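Local coordinates for probable molybdopterin-guanine dinucleotide biosynthesis protein A (Aquifex aeolicus, PDB 2E8B), which probably transfers a GMP moiety from GTP to the molybdopterin cofactor, forming molybdopterin guanine dinucleotide with release of diphosphate, at residues 17-22 and 55-60; 73-78 and 88-93. All blocks are in the same frame, centred on the assembly; numbering follows the deposited sequence.

In the fold
Interaction 1 comes first along the chain and closes before interaction 2 begins; their centres lie about 8 Å apart in the MobA-like nucleotidyltransferase domain. The first pairs strands 16-22 and 56-61, parallel neighbours joined through helix 32-51. The second sets strand 74-76 against helix 84-94. One sheet carries both, because strand 74-76 lies parallel beside strand 56-61: Ile59 O is 2.7 Å from Val75 N, a probable hydrogen bond. Helix 84-94 spans the two contacts, with Thr90 touching Val60 as well as Val75. Leu20, Ala21 and Gly22, on and near the end of strand 16-22, and Asp77, just past strand 74-76, are predicted to bind GTP; strand 56-61 lies between the two strands.

Interaction 1: 17-22 and 55-60; sequences CYVLAG and KEVYIV
Tyr18 and Tyr58 lie side by side on neighbouring parallel strands of a beta-alpha-beta unit, the Rossmann-like start of this GT-A-type nucleotidyltransferase domain. Their side chains point the same way; the ring planes differ by 20°, but with centroids 5.3 Å apart the rings are slid so far that they barely overlap. The touch is made by Tyr18 CE2 and Tyr58 CD1, 3.7 Å apart. Both rings have CG beside the backbone N and anti to the carbonyl carbon (chi1 -69° in Tyr18), which gives the two phenols a common direction. Val60 continues this face: its CG2 crosses to Tyr18 CD2, while Leu20 CD2 runs alongside and meets Val60 CB at 3.7 Å. Helix 84-94 packs here through Ala91 on Tyr18 and Thr90 on Val60. With an alanine at Tyr18, the Tyr58 ring is likely to lose its aromatic neighbour and a gap to open beside Tyr58 and Val60 CG2.

On the reverse face Val19 is the centre, its CB 3.7 Å from Ile59 CD1 and its CG2 against Val57 CG1; helix 32-51 packs on Val57. Five backbone bonds fix this register. Val19 N-H to Tyr58 O is nearly straight, 176° at the hydrogen. Near the predicted GTP-binding residues Leu20, Ala21 and Gly22, Val60 O accepts from Ala21 N at 2.8 Å, and a water 3.2 Å from Val60 O donates to that oxygen while accepting from Gly22 N at 3.0 Å.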
ATOM      1  N   CYS A  17       1.018   3.285   8.624  1.00 16.25           N
ATOM      2  CA  CYS A  17       0.779   2.985   7.220  1.00 15.19           C
ATOM      3  C   CYS A  17       2.087   2.718   6.487  1.00 15.22           C
ATOM      4  O   CYS A  17       3.104   3.366   6.747  1.00 15.21           O
ATOM      5  CB  CYS A  17       0.055   4.161   6.558  1.00 15.83           C
ATOM      6  SG  CYS A  17      -0.279   4.022   4.775  1.00 15.89           S
ATOM      7  N   TYR A  18       2.047   1.766   5.562  1.00 13.80           N
ATOM      8  CA  TYR A  18       3.209   1.413   4.765  1.00 12.55           C
ATOM      9  C   TYR A  18       2.920   1.741   3.313  1.00 12.26           C
ATOM     10  O   TYR A  18       1.960   1.239   2.743  1.00 14.24           O
ATOM     11  CB  TYR A  18       3.510  -0.073   4.909  1.00 14.82           C
ATOM     12  CG  TYR A  18       3.996  -0.417   6.283  1.00 13.36           C
ATOM     13  CD1 TYR A  18       3.095  -0.676   7.307  1.00 15.56           C
ATOM     14  CD2 TYR A  18       5.360  -0.410   6.580  1.00 13.99           C
ATOM     15  CE1 TYR A  18       3.529  -0.915   8.599  1.00 14.68           C
ATOM     16  CE2 TYR A  18       5.812  -0.651   7.872  1.00 15.85           C
ATOM     17  CZ  TYR A  18       4.887  -0.900   8.876  1.00 16.13           C
ATOM     18  OH  TYR A  18       5.310  -1.136  10.155  1.00 16.63           O
ATOM     19  N   VAL A  19       3.743   2.610   2.736  1.00 12.97           N
ATOM     20  CA  VAL A  19       3.593   3.005   1.344  1.00 14.02           C
ATOM     21  C   VAL A  19       4.568   2.153   0.548  1.00 14.66           C
ATOM     22  O   VAL A  19       5.781   2.226   0.755  1.00 14.92           O
ATOM     23  CB  VAL A  19       3.919   4.502   1.152  1.00 12.96           C
ATOM     24  CG1 VAL A  19       3.868   4.863  -0.322  1.00 13.29           C
ATOM     25  CG2 VAL A  19       2.936   5.350   1.942  1.00 14.69           C
ATOM     26  N   LEU A  20       4.032   1.338  -0.354  1.00 14.49           N
ATOM     27  CA  LEU A  20       4.848   0.438  -1.162  1.00 15.03           C
ATOM     28  C   LEU A  20       5.451   1.122  -2.385  1.00 16.01           C
ATOM     29  O   LEU A  20       4.732   1.528  -3.294  1.00 17.73           O
ATOM     30  CB  LEU A  20       4.011  -0.773  -1.593  1.00 15.52           C
ATOM     31  CG  LEU A  20       3.283  -1.496  -0.457  1.00 18.34           C
ATOM     32  CD1 LEU A  20       2.563  -2.729  -0.991  1.00 18.25           C
ATOM     33  CD2 LEU A  20       4.288  -1.903   0.612  1.00 17.77           C
ATOM     34  N   ALA A  21       6.778   1.230  -2.401  1.00 17.36           N
ATOM     35  CA  ALA A  21       7.495   1.870  -3.502  1.00 20.31           C
ATOM     36  C   ALA A  21       8.044   0.892  -4.537  1.00 22.09           C
ATOM     37  O   ALA A  21       8.447   1.304  -5.625  1.00 25.02           O
ATOM     38  CB  ALA A  21       8.627   2.722  -2.952  1.00 16.14           C
ATOM     39  N   GLY A  22       8.085  -0.391  -4.188  1.00 22.97           N
ATOM     40  CA  GLY A  22       8.576  -1.409  -5.108  1.00 21.52           C
ATOM     41  C   GLY A  22      10.081  -1.515  -5.327  1.00 22.01           C
ATOM     42  O   GLY A  22      10.894  -1.046  -4.536  1.00 12.78           O
ATOM     43  N   LYS A  55      -0.155   8.420  12.343  1.00 22.77           N
ATOM     44  CA  LYS A  55       0.898   8.907  13.229  1.00 23.83           C
ATOM     45  C   LYS A  55       2.266   8.529  12.669  1.00 23.50           C
ATOM     46  O   LYS A  55       3.226   9.293  12.775  1.00 23.45           O
ATOM     47  CB  LYS A  55       0.728   8.302  14.626  1.00 25.68           C
ATOM     48  CG  LYS A  55      -0.660   8.514  15.212  1.00 29.44           C
ATOM     49  CD  LYS A  55      -0.852   7.813  16.556  1.00 32.47           C
ATOM     50  CE  LYS A  55       0.001   8.441  17.646  1.00 34.93           C
ATOM     51  NZ  LYS A  55      -0.351   7.911  18.995  1.00 34.35           N
ATOM     52  N   GLU A  56       2.350   7.345  12.073  1.00 21.95           N
ATOM     53  CA  GLU A  56       3.603   6.877  11.494  1.00 23.11           C
ATOM     54  C   GLU A  56       3.391   6.331  10.088  1.00 21.43           C
ATOM     55  O   GLU A  56       2.451   5.576   9.838  1.00 20.42           O
ATOM     56  CB  GLU A  56       4.225   5.798  12.379  1.00 26.70           C
ATOM     57  CG  GLU A  56       4.465   6.254  13.811  1.00 31.42           C
ATOM     58  CD  GLU A  56       5.296   5.271  14.607  1.00 35.39           C
ATOM     59  OE1 GLU A  56       4.929   4.077  14.652  1.00 36.75           O
ATOM     60  OE2 GLU A  56       6.314   5.697  15.195  1.00 38.45           O
ATOM     61  N   VAL A  57       4.270   6.732   9.175  1.00 18.27           N
ATOM     62  CA  VAL A  57       4.208   6.290   7.787  1.00 18.66           C
ATOM     63  C   VAL A  57       5.597   5.857   7.346  1.00 18.89           C
ATOM     64  O   VAL A  57       6.567   6.588   7.526  1.00 18.63           O
ATOM     65  CB  VAL A  57       3.735   7.426   6.855  1.00 18.62           C
ATOM     66  CG1 VAL A  57       3.624   6.917   5.429  1.00 16.96           C
ATOM     67  CG2 VAL A  57       2.400   7.966   7.328  1.00 18.79           C
ATOM     68  N   TYR A  58       5.690   4.664   6.771  1.00 16.76           N
ATOM     69  CA  TYR A  58       6.967   4.154   6.301  1.00 16.95           C
ATOM     70  C   TYR A  58       6.903   3.874   4.813  1.00 15.63           C
ATOM     71  O   TYR A  58       5.836   3.585   4.272  1.00 16.54           O
ATOM     72  CB  TYR A  58       7.338   2.853   7.017  1.00 17.23           C
ATOM     73  CG  TYR A  58       7.362   2.954   8.522  1.00 18.95           C
ATOM     74  CD1 TYR A  58       6.212   2.722   9.270  1.00 21.29           C
ATOM     75  CD2 TYR A  58       8.530   3.304   9.196  1.00 21.01           C
ATOM     76  CE1 TYR A  58       6.220   2.833  10.653  1.00 23.09           C
ATOM     77  CE2 TYR A  58       8.549   3.421  10.587  1.00 23.96           C
ATOM     78  CZ  TYR A  58       7.388   3.183  11.305  1.00 23.71           C
ATOM     79  OH  TYR A  58       7.382   3.299  12.676  1.00 23.80           O
ATOM     80  N   ILE A  59       8.052   3.977   4.159  1.00 16.01           N
ATOM     81  CA  ILE A  59       8.145   3.692   2.737  1.00 14.38           C
ATOM     82  C   ILE A  59       8.828   2.338   2.625  1.00 15.37           C
ATOM     83  O   ILE A  59       9.890   2.124   3.209  1.00 17.39           O
ATOM     84  CB  ILE A  59       9.015   4.732   2.006  1.00 17.10           C
ATOM     85  CG1 ILE A  59       8.422   6.132   2.173  1.00 15.83           C
ATOM     86  CG2 ILE A  59       9.150   4.346   0.542  1.00 16.51           C
ATOM     87  CD1 ILE A  59       7.082   6.332   1.489  1.00 18.46           C
ATOM     88  N   VAL A  60       8.210   1.411   1.904  1.00 13.37           N
ATOM     89  CA  VAL A  60       8.811   0.102   1.718  1.00 14.21           C
ATOM     90  C   VAL A  60       9.496   0.133   0.357  1.00 14.14           C
ATOM     91  O   VAL A  60       8.840   0.314  -0.669  1.00 14.52           O
ATOM     92  CB  VAL A  60       7.753  -1.016   1.730  1.00 13.37           C
ATOM     93  CG1 VAL A  60       8.409  -2.350   1.391  1.00 15.17           C
ATOM     94  CG2 VAL A  60       7.077  -1.086   3.096  1.00 13.14           C
TER
HETATM   95  O   HOH W   1       7.153  -2.102  -1.938  1.00 24.61           O

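Interaction 2: 73-78 and 88-93; sequences PVVLDE and LYTALK
Thr90 turns its methyl CG2 anti to the backbone N and sets OG1 beside that nitrogen (chi1 -60°), placing the methyl against Val75 and Leu76 of the strand and OG1 near Asp77 just beyond it; Val75, with CG1 anti to its own N (chi1 175°), supplies the methyl that answers CG2. The contact is a strand-to-helix packing in the Rossmann-like, GT-A-type domain of the enzyme, where helix 84-94 lies against the sheet near its strand 74-76. The Val75 and Thr90 side chains run antiparallel past one another, and Val75 CG1 stands 3.8 Å from Thr90 CG2. That same threonine methyl also lies 3.6 Å from Leu76 O, a packing contact with the strand backbone. Around this apolar patch Val75 touches Tyr58 and His94, and Thr90 reaches Val60 on the adjacent strand.

The hydroxyl branch behaves differently. Asp77 crosses Thr90 at about a right angle, and Thr90 OG1 sits 3.9 Å from Asp77 CA, a packing distance. The strongest polar partners lie elsewhere: Thr90 OG1 is hydrogen-bonded to Ile86 O, one turn back in its helix. Asp77, predicted to bind GTP, forms a salt bridge through OD2 with Lys62 and a hydrogen bond through OD1 with Phe79 N, so both carboxylate oxygens are held. Farther out, Glu78 OE2 and Lys93 NZ are 4.3 Å apart, too far for a salt bridge, and may attract each other weakly near the surface. No direct hydrogen bond joins the segments; a water does, donating to Thr90 OG1 at 3.0 Å and accepting from Glu78 N at 3.0 Å.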
ATOM      1  N   PRO A  73      11.150   7.727   6.626  1.00 21.03           N
ATOM      2  CA  PRO A  73      11.786   6.498   7.104  1.00 20.37           C
ATOM      3  C   PRO A  73      11.492   5.360   6.128  1.00 20.96           C
ATOM      4  O   PRO A  73      10.341   5.150   5.742  1.00 20.53           O
ATOM      5  CB  PRO A  73      11.142   6.286   8.471  1.00 20.85           C
ATOM      6  CG  PRO A  73       9.776   6.850   8.288  1.00 20.39           C
ATOM      7  CD  PRO A  73      10.035   8.120   7.507  1.00 21.62           C
ATOM      8  N   VAL A  74      12.535   4.637   5.734  1.00 18.81           N
ATOM      9  CA  VAL A  74      12.401   3.532   4.794  1.00 18.62           C
ATOM     10  C   VAL A  74      12.558   2.168   5.446  1.00 18.85           C
ATOM     11  O   VAL A  74      13.509   1.933   6.193  1.00 22.09           O
ATOM     12  CB  VAL A  74      13.464   3.623   3.672  1.00 17.95           C
ATOM     13  CG1 VAL A  74      13.340   2.426   2.735  1.00 18.46           C
ATOM     14  CG2 VAL A  74      13.312   4.923   2.904  1.00 21.76           C
ATOM     15  N   VAL A  75      11.615   1.272   5.174  1.00 18.41           N
ATOM     16  CA  VAL A  75      11.695  -0.086   5.686  1.00 18.01           C
ATOM     17  C   VAL A  75      12.215  -0.857   4.481  1.00 19.73           C
ATOM     18  O   VAL A  75      11.570  -0.907   3.436  1.00 18.63           O
ATOM     19  CB  VAL A  75      10.319  -0.620   6.134  1.00 18.15           C
ATOM     20  CG1 VAL A  75      10.439  -2.081   6.533  1.00 17.45           C
ATOM     21  CG2 VAL A  75       9.813   0.200   7.321  1.00 18.28           C
ATOM     22  N   LEU A  76      13.402  -1.432   4.629  1.00 19.24           N
ATOM     23  CA  LEU A  76      14.058  -2.141   3.540  1.00 18.66           C
ATOM     24  C   LEU A  76      13.521  -3.502   3.116  1.00 16.70           C
ATOM     25  O   LEU A  76      13.393  -4.423   3.921  1.00 17.68           O
ATOM     26  CB  LEU A  76      15.549  -2.284   3.862  1.00 21.13           C
ATOM     27  CG  LEU A  76      16.456  -2.763   2.731  1.00 23.52           C
ATOM     28  CD1 LEU A  76      16.533  -1.681   1.672  1.00 22.20           C
ATOM     29  CD2 LEU A  76      17.841  -3.078   3.268  1.00 22.12           C
ATOM     30  N   ASP A  77      13.216  -3.605   1.825  1.00 16.56           N
ATOM     31  CA  ASP A  77      12.755  -4.837   1.198  1.00 17.42           C
ATOM     32  C   ASP A  77      14.086  -5.438   0.737  1.00 18.13           C
ATOM     33  O   ASP A  77      14.697  -4.953  -0.220  1.00 16.44           O
ATOM     34  CB  ASP A  77      11.863  -4.490   0.002  1.00 17.52           C
ATOM     35  CG  ASP A  77      11.583  -5.680  -0.899  1.00 19.58           C
ATOM     36  OD1 ASP A  77      12.232  -6.733  -0.739  1.00 17.21           O
ATOM     37  OD2 ASP A  77      10.714  -5.543  -1.790  1.00 17.02           O
ATOM     38  N   GLU A  78      14.534  -6.482   1.430  1.00 19.84           N
ATOM     39  CA  GLU A  78      15.821  -7.108   1.143  1.00 19.57           C
ATOM     40  C   GLU A  78      15.833  -8.177   0.052  1.00 18.49           C
ATOM     41  O   GLU A  78      16.883  -8.734  -0.265  1.00 17.86           O
ATOM     42  CB  GLU A  78      16.390  -7.684   2.443  1.00 21.63           C
ATOM     43  CG  GLU A  78      16.309  -6.700   3.607  1.00 24.94           C
ATOM     44  CD  GLU A  78      16.785  -7.283   4.924  1.00 26.80           C
ATOM     45  OE1 GLU A  78      18.015  -7.370   5.129  1.00 29.24           O
ATOM     46  OE2 GLU A  78      15.927  -7.658   5.750  1.00 28.70           O
ATOM     47  N   LEU A  88       4.393  -6.544   0.810  1.00 15.56           N
ATOM     48  CA  LEU A  88       3.397  -6.765   1.851  1.00 15.27           C
ATOM     49  C   LEU A  88       4.045  -7.506   3.013  1.00 13.74           C
ATOM     50  O   LEU A  88       3.859  -7.151   4.171  1.00 14.56           O
ATOM     51  CB  LEU A  88       2.231  -7.583   1.289  1.00 17.90           C
ATOM     52  CG  LEU A  88       1.036  -7.848   2.208  1.00 19.06           C
ATOM     53  CD1 LEU A  88       0.416  -6.524   2.623  1.00 21.26           C
ATOM     54  CD2 LEU A  88       0.005  -8.706   1.485  1.00 21.59           C
ATOM     55  N   TYR A  89       4.814  -8.543   2.693  1.00 15.12           N
ATOM     56  CA  TYR A  89       5.508  -9.324   3.708  1.00 14.23           C
ATOM     57  C   TYR A  89       6.428  -8.404   4.509  1.00 15.49           C
ATOM     58  O   TYR A  89       6.443  -8.431   5.741  1.00 17.47           O
ATOM     59  CB  TYR A  89       6.331 -10.427   3.036  1.00 16.25           C
ATOM     60  CG  TYR A  89       7.365 -11.073   3.933  1.00 16.43           C
ATOM     61  CD1 TYR A  89       6.991 -11.976   4.926  1.00 19.81           C
ATOM     62  CD2 TYR A  89       8.719 -10.761   3.802  1.00 20.27           C
ATOM     63  CE1 TYR A  89       7.939 -12.552   5.765  1.00 22.40           C
ATOM     64  CE2 TYR A  89       9.676 -11.329   4.642  1.00 23.63           C
ATOM     65  CZ  TYR A  89       9.275 -12.222   5.618  1.00 22.42           C
ATOM     66  OH  TYR A  89      10.210 -12.781   6.458  1.00 28.29           O
ATOM     67  N   THR A  90       7.189  -7.580   3.796  1.00 15.25           N
ATOM     68  CA  THR A  90       8.117  -6.659   4.438  1.00 14.93           C
ATOM     69  C   THR A  90       7.399  -5.701   5.379  1.00 14.28           C
ATOM     70  O   THR A  90       7.887  -5.411   6.468  1.00 14.31           O
ATOM     71  CB  THR A  90       8.898  -5.855   3.388  1.00 15.09           C
ATOM     72  OG1 THR A  90       9.633  -6.764   2.559  1.00 14.55           O
ATOM     73  CG2 THR A  90       9.871  -4.888   4.061  1.00 18.00           C
ATOM     74  N   ALA A  91       6.234  -5.215   4.961  1.00 12.97           N
ATOM     75  CA  ALA A  91       5.461  -4.293   5.780  1.00 14.02           C
ATOM     76  C   ALA A  91       4.965  -4.966   7.060  1.00 15.91           C
ATOM     77  O   ALA A  91       5.119  -4.425   8.157  1.00 15.28           O
ATOM     78  CB  ALA A  91       4.269  -3.765   4.981  1.00 13.98           C
ATOM     79  N   LEU A  92       4.375  -6.150   6.916  1.00 16.91           N
ATOM     80  CA  LEU A  92       3.828  -6.868   8.063  1.00 18.42           C
ATOM     81  C   LEU A  92       4.890  -7.363   9.034  1.00 18.87           C
ATOM     82  O   LEU A  92       4.645  -7.454  10.238  1.00 18.11           O
ATOM     83  CB  LEU A  92       2.957  -8.023   7.582  1.00 19.98           C
ATOM     84  CG  LEU A  92       1.707  -7.543   6.839  1.00 20.22           C
ATOM     85  CD1 LEU A  92       0.927  -8.731   6.323  1.00 20.39           C
ATOM     86  CD2 LEU A  92       0.846  -6.695   7.769  1.00 21.41           C
ATOM     87  N   LYS A  93       6.071  -7.674   8.512  1.00 19.18           N
ATOM     88  CA  LYS A  93       7.175  -8.128   9.350  1.00 20.96           C
ATOM     89  C   LYS A  93       7.604  -6.974  10.262  1.00 21.43           C
ATOM     90  O   LYS A  93       7.926  -7.172  11.436  1.00 20.56           O
ATOM     91  CB  LYS A  93       8.337  -8.560   8.453  1.00 22.35           C
ATOM     92  CG  LYS A  93       9.603  -8.999   9.165  1.00 25.02           C
ATOM     93  CD  LYS A  93      10.662  -9.356   8.127  1.00 27.05           C
ATOM     94  CE  LYS A  93      11.981  -9.745   8.759  1.00 27.00           C
ATOM     95  NZ  LYS A  93      12.970 -10.105   7.707  1.00 28.85           N
TER
HETATM   96  O   HOH W   2      12.464  -7.610   3.282  1.00 28.12           O